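Local coordinates for protein polyketide synthase PksR (Bacillus subtilis, PDB 4U3V) that takes part in the synthesis of the antibiotic polyketide bacillaene, this chain being its double-hotdog enoyl-isomerase domain, at residues 65-70 and 238-243. Sequence-based numbering, arbitrary orientation.
Sequences AFFNLF and FTKQTI
The interface between the two halves of the double-hotdog fold is spanned here by an aromatic cluster of Phe66 and Phe67, near the C-terminal end of helix 56-69 in the N-terminal hotdog, and Phe238, near the end of strand 230-239 in the C-terminal one. The CD1-CE1-CZ rim of Phe238 meets both rings, CE1 shared, CD1 on the Phe67 side and CZ on the Phe66 side. Toward the face of Phe66 it makes an offset edge-to-face pair, planes at 84° and CE1 lying 3.6 Å from Phe66 CD2. A second offset edge-to-face pair, centroids 5.4 Å apart, joins Phe238 to Phe67, whose CZ meets the Phe238 rim near its plane, 3.5 Å from Phe238 CE1. Phe66 has CG anti to its backbone N (chi1 171°), Phe67 anti to the carbonyl carbon (chi1 -75°); with the helical step, this brings the rings to different parts of the rim. Lys240 NZ lies over one face of Phe67, 4.0 Å from the ring centroid, in a cation-pi contact, although the fine placement of its aliphatic chain is uncertain. Backbone hydrogen bonds between Phe238 and Gly76 and between Lys240 and Asn74 tie the strand end and the loop after it to the N-terminal half. No hydrogen bond links the two segments themselves, so dispersion and quadrupole packing of three buried rings joins them, the exposed Lys240 ammonium probably adding electrostatic attraction to the Phe67 pi face.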
ATOM      1  N   ALA A  65      -5.381   5.175 -12.370  1.00 27.27           N
ATOM      2  CA  ALA A  65      -5.780   4.687 -13.677  1.00 31.99           C
ATOM      3  C   ALA A  65      -7.283   4.471 -13.688  1.00 33.94           C
ATOM      4  O   ALA A  65      -7.948   4.833 -14.657  1.00 31.22           O
ATOM      5  CB  ALA A  65      -5.064   3.420 -14.053  1.00 29.98           C
ATOM      6  N   PHE A  66      -7.825   3.951 -12.585  1.00 31.75           N
ATOM      7  CA  PHE A  66      -9.299   3.914 -12.454  1.00 32.13           C
ATOM      8  C   PHE A  66     -10.017   5.272 -12.606  1.00 33.65           C
ATOM      9  O   PHE A  66     -10.999   5.373 -13.352  1.00 38.83           O
ATOM     10  CB  PHE A  66      -9.715   3.239 -11.132  1.00 34.36           C
ATOM     11  CG  PHE A  66     -11.192   3.367 -10.834  1.00 33.56           C
ATOM     12  CD1 PHE A  66     -12.087   2.439 -11.353  1.00 36.71           C
ATOM     13  CD2 PHE A  66     -11.681   4.462 -10.128  1.00 32.89           C
ATOM     14  CE1 PHE A  66     -13.436   2.557 -11.093  1.00 30.96           C
ATOM     15  CE2 PHE A  66     -13.044   4.596  -9.877  1.00 32.74           C
ATOM     16  CZ  PHE A  66     -13.911   3.642 -10.389  1.00 31.82           C
ATOM     17  N   PHE A  67      -9.608   6.269 -11.822  1.00 32.77           N
ATOM     18  CA  PHE A  67     -10.236   7.592 -11.847  1.00 32.60           C
ATOM     19  C   PHE A  67     -10.077   8.308 -13.182  1.00 42.53           C
ATOM     20  O   PHE A  67     -10.976   9.048 -13.605  1.00 40.03           O
ATOM     21  CB  PHE A  67      -9.734   8.446 -10.706  1.00 39.57           C
ATOM     22  CG  PHE A  67     -10.310   8.063  -9.369  1.00 41.91           C
ATOM     23  CD1 PHE A  67     -11.669   7.768  -9.243  1.00 45.75           C
ATOM     24  CD2 PHE A  67      -9.507   7.986  -8.248  1.00 41.40           C
ATOM     25  CE1 PHE A  67     -12.207   7.435  -8.011  1.00 44.79           C
ATOM     26  CE2 PHE A  67     -10.045   7.667  -7.008  1.00 41.06           C
ATOM     27  CZ  PHE A  67     -11.393   7.386  -6.890  1.00 43.70           C
ATOM     28  N   ASN A  68      -8.992   7.989 -13.888  1.00 37.05           N
ATOM     29  CA  ASN A  68      -8.745   8.490 -15.249  1.00 39.03           C
ATOM     30  C   ASN A  68      -9.709   7.900 -16.270  1.00 43.08           C
ATOM     31  O   ASN A  68     -10.148   8.593 -17.200  1.00 45.35           O
ATOM     32  CB  ASN A  68      -7.302   8.160 -15.671  1.00 39.73           C
ATOM     33  CG  ASN A  68      -6.842   8.966 -16.868  1.00 47.27           C
ATOM     34  OD1 ASN A  68      -6.689  10.185 -16.782  1.00 50.74           O
ATOM     35  ND2 ASN A  68      -6.574   8.285 -17.968  1.00 48.42           N
ATOM     36  N   LEU A  69     -10.030   6.620 -16.088  1.00 37.63           N
ATOM     37  CA  LEU A  69     -10.971   5.882 -16.925  1.00 41.47           C
ATOM     38  C   LEU A  69     -12.434   6.223 -16.584  1.00 44.92           C
ATOM     39  O   LEU A  69     -13.280   6.370 -17.473  1.00 47.73           O
ATOM     40  CB  LEU A  69     -10.730   4.390 -16.729  1.00 48.15           C
ATOM     41  CG  LEU A  69     -10.822   3.390 -17.876  1.00 61.67           C
ATOM     42  CD1 LEU A  69     -10.565   4.061 -19.216  1.00 69.00           C
ATOM     43  CD2 LEU A  69      -9.839   2.255 -17.626  1.00 65.77           C
ATOM     44  N   PHE A  70     -12.710   6.429 -15.306  1.00 40.16           N
ATOM     45  CA  PHE A  70     -14.066   6.738 -14.849  1.00 40.47           C
ATOM     46  C   PHE A  70     -14.098   8.055 -14.084  1.00 40.53           C
ATOM     47  O   PHE A  70     -14.339   8.087 -12.879  1.00 41.80           O
ATOM     48  CB  PHE A  70     -14.609   5.601 -13.991  1.00 44.93           C
ATOM     49  CG  PHE A  70     -14.534   4.245 -14.647  1.00 42.43           C
ATOM     50  CD1 PHE A  70     -15.581   3.779 -15.438  1.00 51.38           C
ATOM     51  CD2 PHE A  70     -13.443   3.412 -14.438  1.00 40.23           C
ATOM     52  CE1 PHE A  70     -15.523   2.523 -16.025  1.00 48.77           C
ATOM     53  CE2 PHE A  70     -13.391   2.142 -14.998  1.00 41.57           C
ATOM     54  CZ  PHE A  70     -14.433   1.698 -15.800  1.00 50.78           C
ATOM     55  N   PHE A 238     -12.247   1.994  -2.537  1.00 33.29           N
ATOM     56  CA  PHE A 238     -11.764   3.326  -2.272  1.00 27.18           C
ATOM     57  C   PHE A 238     -12.732   4.390  -2.822  1.00 28.14           C
ATOM     58  O   PHE A 238     -13.570   4.080  -3.661  1.00 34.04           O
ATOM     59  CB  PHE A 238     -10.373   3.496  -2.943  1.00 26.40           C
ATOM     60  CG  PHE A 238     -10.380   3.192  -4.403  1.00 28.74           C
ATOM     61  CD1 PHE A 238     -10.686   4.212  -5.310  1.00 33.01           C
ATOM     62  CD2 PHE A 238     -10.197   1.893  -4.889  1.00 27.02           C
ATOM     63  CE1 PHE A 238     -10.779   3.926  -6.653  1.00 28.18           C
ATOM     64  CE2 PHE A 238     -10.232   1.619  -6.249  1.00 30.28           C
ATOM     65  CZ  PHE A 238     -10.599   2.644  -7.128  1.00 31.68           C
ATOM     66  N   THR A 239     -12.573   5.614  -2.329  1.00 31.00           N
ATOM     67  CA  THR A 239     -13.251   6.824  -2.869  1.00 33.61           C
ATOM     68  C   THR A 239     -12.274   7.903  -3.327  1.00 41.99           C
ATOM     69  O   THR A 239     -11.059   7.798  -3.107  1.00 34.89           O
ATOM     70  CB  THR A 239     -14.180   7.471  -1.831  1.00 36.30           C
ATOM     71  OG1 THR A 239     -13.426   8.302  -0.936  1.00 37.51           O
ATOM     72  CG2 THR A 239     -14.909   6.398  -1.032  1.00 42.53           C
ATOM     73  N   LYS A 240     -12.830   8.961  -3.929  1.00 41.42           N
ATOM     74  CA  LYS A 240     -12.051  10.083  -4.435  1.00 38.54           C
ATOM     75  C   LYS A 240     -11.714  11.076  -3.335  1.00 36.30           C
ATOM     76  O   LYS A 240     -10.892  11.955  -3.547  1.00 44.48           O
ATOM     77  CB  LYS A 240     -12.830  10.806  -5.537  1.00 49.40           C
ATOM     78  CG  LYS A 240     -12.662  10.224  -6.927  1.00 58.59           C
ATOM     79  CD  LYS A 240     -13.193  11.167  -8.002  1.00 64.70           C
ATOM     80  CE  LYS A 240     -12.147  12.190  -8.423  1.00 78.31           C
ATOM     81  NZ  LYS A 240     -11.092  11.593  -9.290  1.00 72.35           N
ATOM     82  N   GLN A 241     -12.389  11.000  -2.190  1.00 38.39           N
ATOM     83  CA  GLN A 241     -12.094  11.923  -1.095  1.00 42.46           C
ATOM     84  C   GLN A 241     -10.772  11.600  -0.415  1.00 46.23           C
ATOM     85  O   GLN A 241     -10.627  10.560   0.233  1.00 43.70           O
ATOM     86  CB  GLN A 241     -13.231  11.975  -0.070  1.00 56.12           C
ATOM     87  CG  GLN A 241     -13.062  13.076   0.970  1.00 80.70           C
ATOM     88  CD  GLN A 241     -12.862  14.457   0.355  1.00 97.37           C
ATOM     89  OE1 GLN A 241     -13.814  15.093  -0.103  1.00105.36           O
ATOM     90  NE2 GLN A 241     -11.621  14.942   0.376  1.00 86.74           N
ATOM     91  N   THR A 242      -9.804  12.494  -0.563  1.00 47.10           N
ATOM     92  CA  THR A 242      -8.429  12.191  -0.192  1.00 45.69           C
ATOM     93  C   THR A 242      -8.300  12.119   1.319  1.00 51.66           C
ATOM     94  O   THR A 242      -8.827  12.964   2.039  1.00 44.55           O
ATOM     95  CB  THR A 242      -7.437  13.225  -0.777  1.00 56.20           C
ATOM     96  OG1 THR A 242      -7.469  13.152  -2.211  1.00 49.33           O
ATOM     97  CG2 THR A 242      -6.019  12.935  -0.310  1.00 52.60           C
ATOM     98  N   ILE A 243      -7.660  11.064   1.805  1.00 38.82           N
ATOM     99  CA  ILE A 243      -7.537  10.875   3.233  1.00 40.42           C
ATOM    100  C   ILE A 243      -6.223  11.500   3.638  1.00 49.80           C
ATOM    101  O   ILE A 243      -5.174  11.138   3.118  1.00 50.09           O
ATOM    102  CB  ILE A 243      -7.524   9.384   3.596  1.00 38.95           C
ATOM    103  CG1 ILE A 243      -8.788   8.703   3.084  1.00 39.24           C
ATOM    104  CG2 ILE A 243      -7.319   9.196   5.097  1.00 42.17           C
ATOM    105  CD1 ILE A 243      -8.581   7.239   2.743  1.00 32.38           C
TER